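Long-range contacts in ferredoxin CarAc (Pseudomonas resinovorans, PDB 7BUH), which carries electrons through its Rieske [2Fe-2S] cluster from the reductase CarAd to the terminal oxygenase CarAa of carbazole 1,9a-dioxygenase: residues A27-V32 and E43-H48; G49-S54 and I63-H68. One frame throughout, in Å; residues are numbered along the deposited sequence. Where two conformers were deposited one is given.

How the contacts relate
Contact 1 and contact 2 follow one another along the chain within the Rieske domain, their centres about 9 Å apart. Contact 1 joins strand 27-35 of the six-stranded antiparallel sheet to the start of the loop that follows strand 38-43; contact 2 takes up that same loop at Gly49 and packs it against the end of strand 62-64, in the four-stranded sheet, and the residues after it. They meet in two places. Asp44 hydrogen-bonds Ser52 through its side chain and Leu53 through its backbone, and the cluster is shared, each contact supplying one cysteine and one histidine. The large sheet is thereby linked to the electron-carrying centre.

Contact 1. Residues A27-V32 and E43-H48; sequences AAPLAV and EDTCTH. With FES (Fe2/s2 (inorganic) cluster), chain B.
Where strand 38-43 of the Rieske fold gives way to the first cluster-binding loop, Glu43 and Asp44 still pair with strand 27-35. Leu30 and Glu43 form an antiparallel non-hydrogen-bonded pair, CA to CA 4.4 Å, and their side chains diverge, that of Leu30 onto Phe91 and Val102. One residue on, Asp44 N donates to Pro29 O at 2.9 Å. The bond is nearly straight at hydrogen (172°), but the donor stands above the carbonyl plane. The same oxygen accepts a second bond from a water, which in turn accepts from Thr45 N and so bridges Pro29 to the second residue past strand 38-43.

Asp44 makes most of the side-chain contact. Its CB lies 3.6 Å from Leu30 C and also packs on the Pro29 ring, the two side chains crossing at about a right angle. With CG anti to the backbone N (chi1 -179°), the carboxylate leads off toward Ser52 and Ser54, OD1 staying 3.6 Å from Ala31 CB. Both oxygens are held by the loop itself, OD1 by Ser54 OG and OD2 by Ser52 OG, with Arg21 making a weak, long ion pair to OD2; these neighbours would probably favour the charged form. The next residue, Thr45, places OG1 3.9 Å from Pro29 CG.

The far end of 43-48 carries half of the protein's cluster ligands. His48 ND1 binds FE1, and its backbone N makes a weak hydrogen bond to Cys46 SG, the sulfur that coordinates FE2 at 2.3 Å.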
ATOM      1  N   ALA A  27      -9.969   0.334  10.351  1.00 28.74           N
ATOM      2  CA  ALA A  27      -8.640  -0.274  10.140  1.00 23.95           C
ATOM      3  C   ALA A  27      -7.719   0.740   9.441  1.00 19.93           C
ATOM      4  O   ALA A  27      -8.165   1.858   9.067  1.00 17.69           O
ATOM      5  CB  ALA A  27      -8.738  -1.584   9.388  1.00 24.15           C
ATOM      6  N   ALA A  28      -6.456   0.376   9.365  1.00 17.51           N
ATOM      7  CA  ALA A  28      -5.388   1.242   8.822  1.00 18.71           C
ATOM      8  C   ALA A  28      -5.616   1.406   7.326  1.00 15.32           C
ATOM      9  O   ALA A  28      -5.990   0.443   6.648  1.00 14.82           O
ATOM     10  CB  ALA A  28      -4.053   0.611   9.072  1.00 18.13           C
ATOM     11  N   PRO A  29      -5.337   2.593   6.771  1.00 12.98           N
ATOM     12  CA  PRO A  29      -5.472   2.810   5.336  1.00 11.94           C
ATOM     13  C   PRO A  29      -4.350   2.090   4.575  1.00 10.82           C
ATOM     14  O   PRO A  29      -3.294   1.813   5.118  1.00 10.96           O
ATOM     15  CB  PRO A  29      -5.389   4.325   5.216  1.00 12.60           C
ATOM     16  CG  PRO A  29      -4.522   4.698   6.371  1.00 12.71           C
ATOM     17  CD  PRO A  29      -5.016   3.831   7.489  1.00 13.01           C
ATOM     18  N   LEU A  30      -4.664   1.745   3.333  1.00 11.07           N
ATOM     19  CA  LEU A  30      -3.711   1.129   2.374  1.00 11.37           C
ATOM     20  C   LEU A  30      -3.371   2.143   1.272  1.00 10.90           C
ATOM     21  O   LEU A  30      -4.152   3.069   0.998  1.00 10.45           O
ATOM     22  CB  LEU A  30      -4.325  -0.141   1.784  1.00 11.83           C
ATOM     23  CG  LEU A  30      -4.885  -1.126   2.813  1.00 12.41           C
ATOM     24  CD1 LEU A  30      -5.558  -2.306   2.136  1.00 13.62           C
ATOM     25  CD2 LEU A  30      -3.802  -1.588   3.770  1.00 13.05           C
ATOM     26  N   ALA A  31      -2.217   1.946   0.663  1.00 11.57           N
ATOM     27  CA  ALA A  31      -1.797   2.659  -0.564  1.00 11.10           C
ATOM     28  C   ALA A  31      -1.712   1.613  -1.668  1.00 10.83           C
ATOM     29  O   ALA A  31      -1.133   0.546  -1.437  1.00  9.55           O
ATOM     30  CB  ALA A  31      -0.493   3.358  -0.331  1.00 11.86           C
ATOM     31  N   VAL A  32      -2.311   1.895  -2.811  1.00  9.92           N
ATOM     32  CA  VAL A  32      -2.210   1.040  -4.018  1.00 10.96           C
ATOM     33  C   VAL A  32      -1.383   1.789  -5.061  1.00 10.70           C
ATOM     34  O   VAL A  32      -1.694   2.971  -5.356  1.00 12.11           O
ATOM     35  CB  VAL A  32      -3.603   0.688  -4.553  1.00 11.89           C
ATOM     36  CG1 VAL A  32      -3.515  -0.124  -5.814  1.00 12.69           C
ATOM     37  CG2 VAL A  32      -4.385  -0.050  -3.491  1.00 13.14           C
ATOM     38  N   GLU A  43       0.484  -0.930   3.553  1.00 11.32           N
ATOM     39  CA  GLU A  43      -0.021   0.077   4.490  1.00 11.45           C
ATOM     40  C   GLU A  43       0.280   1.461   3.896  1.00 10.93           C
ATOM     41  O   GLU A  43       1.362   1.662   3.288  1.00 10.31           O
ATOM     42  CB  GLU A  43       0.641  -0.060   5.863  1.00 14.83           C
ATOM     43  CG  GLU A  43       0.193  -1.289   6.603  1.00 18.47           C
ATOM     44  CD  GLU A  43       1.171  -1.850   7.637  1.00 24.99           C
ATOM     45  OE1 GLU A  43       2.325  -1.298   7.847  1.00 20.78           O
ATOM     46  OE2 GLU A  43       0.771  -2.886   8.235  1.00 32.07           O
ATOM     47  N   ASP A  44      -0.639   2.400   4.043  1.00 10.16           N
ATOM     48  CA  ASP A  44      -0.431   3.799   3.588  1.00 10.48           C
ATOM     49  C   ASP A  44       0.465   4.564   4.574  1.00 10.67           C
ATOM     50  O   ASP A  44       1.131   5.560   4.155  1.00 11.11           O
ATOM     51  CB  ASP A  44      -1.770   4.522   3.484  1.00 11.01           C
ATOM     52  CG  ASP A  44      -1.643   5.955   2.991  1.00 12.00           C
ATOM     53  OD1 ASP A  44      -1.169   6.126   1.848  1.00 13.14           O
ATOM     54  OD2 ASP A  44      -2.042   6.872   3.750  1.00 13.39           O
ATOM     55  N   THR A  45       0.432   4.196   5.850  1.00 10.62           N
ATOM     56  CA  THR A  45       1.060   5.007   6.923  1.00 11.61           C
ATOM     57  C   THR A  45       2.543   4.670   6.981  1.00 11.05           C
ATOM     58  O   THR A  45       2.869   3.536   7.221  1.00 10.35           O
ATOM     59  CB  THR A  45       0.348   4.810   8.257  1.00 12.71           C
ATOM     60  OG1 THR A  45      -1.054   5.042   8.041  1.00 12.61           O
ATOM     61  CG2 THR A  45       0.902   5.744   9.311  1.00 12.81           C
ATOM     62  N   CYS A  46       3.400   5.660   6.757  1.00 10.55           N
ATOM     63  CA  CYS A  46       4.855   5.523   6.927  1.00 12.07           C
ATOM     64  C   CYS A  46       5.132   5.045   8.356  1.00 12.64           C
ATOM     65  O   CYS A  46       4.628   5.678   9.326  1.00 11.26           O
ATOM     66  CB  CYS A  46       5.564   6.841   6.665  1.00 11.47           C
ATOM     67  SG  CYS A  46       7.352   6.619   6.670  1.00 11.38           S
ATOM     68  N   THR A  47       5.929   3.992   8.487  1.00 12.69           N
ATOM     69  CA  THR A  47       6.228   3.398   9.815  1.00 13.61           C
ATOM     70  C   THR A  47       7.089   4.337  10.653  1.00 14.51           C
ATOM     71  O   THR A  47       7.097   4.178  11.882  1.00 16.36           O
ATOM     72  CB  THR A  47       6.867   2.020   9.687  1.00 13.35           C
ATOM     73  OG1 THR A  47       8.061   2.177   8.926  1.00 11.76           O
ATOM     74  CG2 THR A  47       5.895   1.033   9.094  1.00 14.64           C
ATOM     75  N   HIS A  48       7.791   5.268  10.018  1.00 14.29           N
ATOM     76  CA  HIS A  48       8.738   6.179  10.691  1.00 14.27           C
ATOM     77  C   HIS A  48       7.985   7.277  11.457  1.00 15.06           C
ATOM     78  O   HIS A  48       8.104   7.334  12.677  1.00 15.52           O
ATOM     79  CB  HIS A  48       9.741   6.741   9.686  1.00 13.43           C
ATOM     80  CG  HIS A  48      10.664   7.709  10.322  1.00 12.96           C
ATOM     81  ND1 HIS A  48      10.582   9.054  10.032  1.00 12.53           N
ATOM     82  CD2 HIS A  48      11.646   7.548  11.242  1.00 12.74           C
ATOM     83  CE1 HIS A  48      11.532   9.690  10.715  1.00 12.41           C
ATOM     84  NE2 HIS A  48      12.165   8.788  11.497  1.00 12.56           N
TER
HETATM   85 FE1  FES B 501       9.502   9.946   8.413  1.00 13.90          FE
HETATM   86 FE2  FES B 501       8.016   8.807   6.506  1.00 12.17          FE
HETATM   87  S1  FES B 501       7.254   9.919   8.268  1.00 13.43           S
HETATM   88  S2  FES B 501      10.231   9.057   6.536  1.00 12.74           S
HETATM   89  O   HOH W   1      -1.694   2.478   7.191  1.00 12.95           O

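Contact 2. Residues G49-S54 and I63-H68; sequences GIASLS and IECPFH. With NA (sodium ion), chain C; FES (Fe2/s2 (inorganic) cluster), chain B.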
ATOM      1  N   GLY A  49       7.306   8.186  10.774  1.00 18.32           N
ATOM      2  CA  GLY A  49       6.697   9.366  11.418  1.00 19.04           C
ATOM      3  C   GLY A  49       5.280   9.668  10.945  1.00 22.60           C
ATOM      4  O   GLY A  49       4.900  10.877  10.979  1.00 22.54           O
ATOM      5  N   ILE A  50       4.528   8.647  10.502  1.00 21.40           N
ATOM      6  CA  ILE A  50       3.039   8.664  10.448  1.00 22.94           C
ATOM      7  C   ILE A  50       2.514   9.439   9.230  1.00 19.80           C
ATOM      8  O   ILE A  50       1.304   9.749   9.191  1.00 18.74           O
ATOM      9  CB  ILE A  50       2.494   9.270  11.759  1.00 29.15           C
ATOM     10  CG1 ILE A  50       2.996   8.506  12.987  1.00 33.25           C
ATOM     11  CG2 ILE A  50       0.992   9.357  11.738  1.00 31.84           C
ATOM     12  CD1 ILE A  50       2.664   7.033  12.983  1.00 34.31           C
ATOM     13  N   ALA A  51       3.352   9.711   8.246  1.00 16.13           N
ATOM     14  CA  ALA A  51       2.931  10.393   7.009  1.00 14.85           C
ATOM     15  C   ALA A  51       2.073   9.437   6.181  1.00 14.38           C
ATOM     16  O   ALA A  51       2.137   8.207   6.390  1.00 13.09           O
ATOM     17  CB  ALA A  51       4.126  10.855   6.234  1.00 15.64           C
ATOM     18  N   SER A  52       1.313   9.994   5.240  1.00 14.00           N
ATOM     19  CA  SER A  52       0.589   9.202   4.216  1.00 13.94           C
ATOM     20  C   SER A  52       1.513   8.984   3.011  1.00 13.85           C
ATOM     21  O   SER A  52       1.834   9.949   2.293  1.00 13.30           O
ATOM     22  CB  SER A  52      -0.721   9.859   3.868  1.00 14.19           C
ATOM     23  OG  SER A  52      -1.381   9.131   2.864  1.00 15.04           O
ATOM     24  N   LEU A  53       1.902   7.735   2.755  1.00 12.03           N
ATOM     25  CA  LEU A  53       2.718   7.399   1.565  1.00 12.71           C
ATOM     26  C   LEU A  53       1.991   7.711   0.247  1.00 12.58           C
ATOM     27  O   LEU A  53       2.675   7.991  -0.733  1.00 13.08           O
ATOM     28  CB  LEU A  53       3.184   5.941   1.639  1.00 12.19           C
ATOM     29  CG  LEU A  53       4.144   5.649   2.789  1.00 11.97           C
ATOM     30  CD1 LEU A  53       4.464   4.180   2.845  1.00 12.60           C
ATOM     31  CD2 LEU A  53       5.424   6.466   2.661  1.00 13.78           C
ATOM     32  N   SER A  54       0.659   7.666   0.205  0.50 12.69           N
ATOM     33  CA  SER A  54      -0.115   8.005  -1.019  0.50 12.98           C
ATOM     34  C   SER A  54       0.011   9.502  -1.347  0.50 14.32           C
ATOM     35  O   SER A  54      -0.481   9.894  -2.414  0.50 14.58           O
ATOM     36  CB  SER A  54      -1.549   7.606  -0.901  0.50 12.62           C
ATOM     37  OG  SER A  54      -2.133   8.233   0.222  0.50 11.87           O
ATOM     38  N   ILE A  63       8.567   3.873  -3.189  1.00 10.85           N
ATOM     39  CA  ILE A  63       7.743   5.011  -2.707  1.00 11.37           C
ATOM     40  C   ILE A  63       8.613   5.862  -1.780  1.00 11.50           C
ATOM     41  O   ILE A  63       9.125   5.334  -0.775  1.00 11.49           O
ATOM     42  CB  ILE A  63       6.438   4.557  -2.025  1.00 11.64           C
ATOM     43  CG1 ILE A  63       5.606   5.776  -1.634  1.00 11.17           C
ATOM     44  CG2 ILE A  63       6.682   3.647  -0.830  1.00 10.83           C
ATOM     45  CD1 ILE A  63       5.281   6.689  -2.797  1.00 12.93           C
ATOM     46  N   GLU A  64       8.705   7.146  -2.093  1.00 12.68           N
ATOM     47  CA  GLU A  64       9.385   8.183  -1.287  1.00 13.69           C
ATOM     48  C   GLU A  64       8.350   8.875  -0.395  1.00 13.70           C
ATOM     49  O   GLU A  64       7.411   9.473  -0.920  1.00 13.06           O
ATOM     50  CB  GLU A  64      10.105   9.173  -2.198  1.00 14.45           C
ATOM     51  CG  GLU A  64      11.123   8.500  -3.078  1.00 16.21           C
ATOM     52  CD  GLU A  64      11.747   9.368  -4.157  1.00 19.61           C
ATOM     53  OE1 GLU A  64      11.177  10.439  -4.456  1.00 19.00           O
ATOM     54  OE2 GLU A  64      12.830   8.961  -4.692  1.00 18.18           O
ATOM     55  N   CYS A  65       8.543   8.774   0.923  1.00 12.48           N
ATOM     56  CA  CYS A  65       7.676   9.391   1.941  1.00 12.16           C
ATOM     57  C   CYS A  65       7.749  10.913   1.822  1.00 13.28           C
ATOM     58  O   CYS A  65       8.840  11.472   1.756  1.00 12.55           O
ATOM     59  CB  CYS A  65       8.149   8.995   3.334  1.00 12.35           C
ATOM     60  SG  CYS A  65       7.135   9.776   4.607  1.00 12.62           S
ATOM     61  N   PRO A  66       6.618  11.637   1.838  1.00 14.40           N
ATOM     62  CA  PRO A  66       6.664  13.095   1.708  1.00 16.00           C
ATOM     63  C   PRO A  66       7.175  13.834   2.953  1.00 17.66           C
ATOM     64  O   PRO A  66       7.540  14.990   2.826  1.00 18.13           O
ATOM     65  CB  PRO A  66       5.191  13.430   1.422  1.00 16.32           C
ATOM     66  CG  PRO A  66       4.409  12.371   2.134  1.00 15.69           C
ATOM     67  CD  PRO A  66       5.246  11.123   1.957  1.00 14.83           C
ATOM     68  N   PHE A  67       7.220  13.209   4.132  1.00 17.69           N
ATOM     69  CA  PHE A  67       7.527  13.958   5.373  0.54 19.46           C
ATOM     70  C   PHE A  67       9.053  14.082   5.531  1.00 19.25           C
ATOM     71  O   PHE A  67       9.537  15.269   5.559  1.00 20.04           O
ATOM     72  CB  PHE A  67       6.774  13.370   6.566  0.54 20.22           C
ATOM     73  CG  PHE A  67       6.539  14.398   7.637  0.54 22.39           C
ATOM     74  CD1 PHE A  67       5.826  15.561   7.359  0.54 22.75           C
ATOM     75  CD2 PHE A  67       7.094  14.247   8.898  0.54 22.66           C
ATOM     76  CE1 PHE A  67       5.650  16.530   8.337  0.54 23.78           C
ATOM     77  CE2 PHE A  67       6.918  15.218   9.874  0.54 22.85           C
ATOM     78  CZ  PHE A  67       6.191  16.352   9.594  0.54 23.28           C
ATOM     79  N   HIS A  68       9.788  12.966   5.575  1.00 17.69           N
ATOM     80  CA  HIS A  68      11.258  12.966   5.810  1.00 17.65           C
ATOM     81  C   HIS A  68      12.042  12.326   4.669  1.00 17.46           C
ATOM     82  O   HIS A  68      13.246  12.154   4.846  1.00 17.28           O
ATOM     83  CB  HIS A  68      11.676  12.243   7.097  1.00 19.38           C
ATOM     84  CG  HIS A  68      10.956  12.726   8.302  1.00 20.70           C
ATOM     85  ND1 HIS A  68      10.083  11.918   8.993  1.00 18.61           N
ATOM     86  CD2 HIS A  68      10.949  13.931   8.916  1.00 19.39           C
ATOM     87  CE1 HIS A  68       9.571  12.606  10.002  1.00 20.04           C
ATOM     88  NE2 HIS A  68      10.095  13.845   9.977  1.00 18.57           N
TER
HETATM   89 NA    NA C 502      14.003   9.960  -6.286  1.00 12.68          NA
HETATM   90 FE1  FES B 501       9.502   9.946   8.413  1.00 13.90          FE
HETATM   91 FE2  FES B 501       8.016   8.807   6.506  1.00 12.17          FE
HETATM   92  S1  FES B 501       7.254   9.919   8.268  1.00 13.43           S
HETATM   93  S2  FES B 501      10.231   9.057   6.536  1.00 12.74           S
HETATM   94  O   HOH W   2      11.882  11.025  -7.377  1.00 21.53           O
HETATM   95  O   HOH W   3      13.523  11.911  -5.067  0.50 25.39           O
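The two cluster-binding loops of the Rieske fold face each other here, Gly49-Ser54 continuing the first and Ile63-His68 leading from strand 62-64 into the second. No hydrogen bond links the two segments; apolar packing joins them, and both also border the cluster, although its ligands here come only from 63-68.

The two segments run in opposite directions, so the packing passes from Leu53 on Ile63 and Cys65 to Ala51 on Phe67. Leu53 buries the most surface here: its CB lies 4.1 Å from Ile63 CG1, while CD2 rests against both CA and CB of Cys65. CG is anti to the carbonyl carbon (chi1 -65°), which brings that methyl over to the second loop; Leu53 also touches Phe72 and Leu88. Ile63 turns its CD1 to the Leu53 carbonyl oxygen, and CG and CD of Pro66 lie against the preceding carbonyl, CG 3.5 Å from Ser52 O. Nearer the cluster, the Ala51 methyl rests against both Cys65 and Phe67, CB to Cys65 SG 3.6 Å and to Phe67 CB 3.7 Å.

Metal bonds come from the second segment. Cys65 SG binds FE2 beside Cys46, and His68 ND1 binds FE1 at 2.1 Å beside His48, the two imidazole planes about 85° apart. Away from the cluster, Glu64 OE2 and Asp59 bind a sodium ion. Two waters on that sodium both donate to Glu64 OE1, tying down the other carboxylate oxygen.

Around the sulfurs, Phe67 N donates to Cys65 SG in a fairly straight hydrogen bond (166°), which would be expected to help stabilise the thiolate. Bridging sulfide S1 is approached from both segments: Gly49 N lies 3.0 Å from it, and Phe67 CB 3.9 Å.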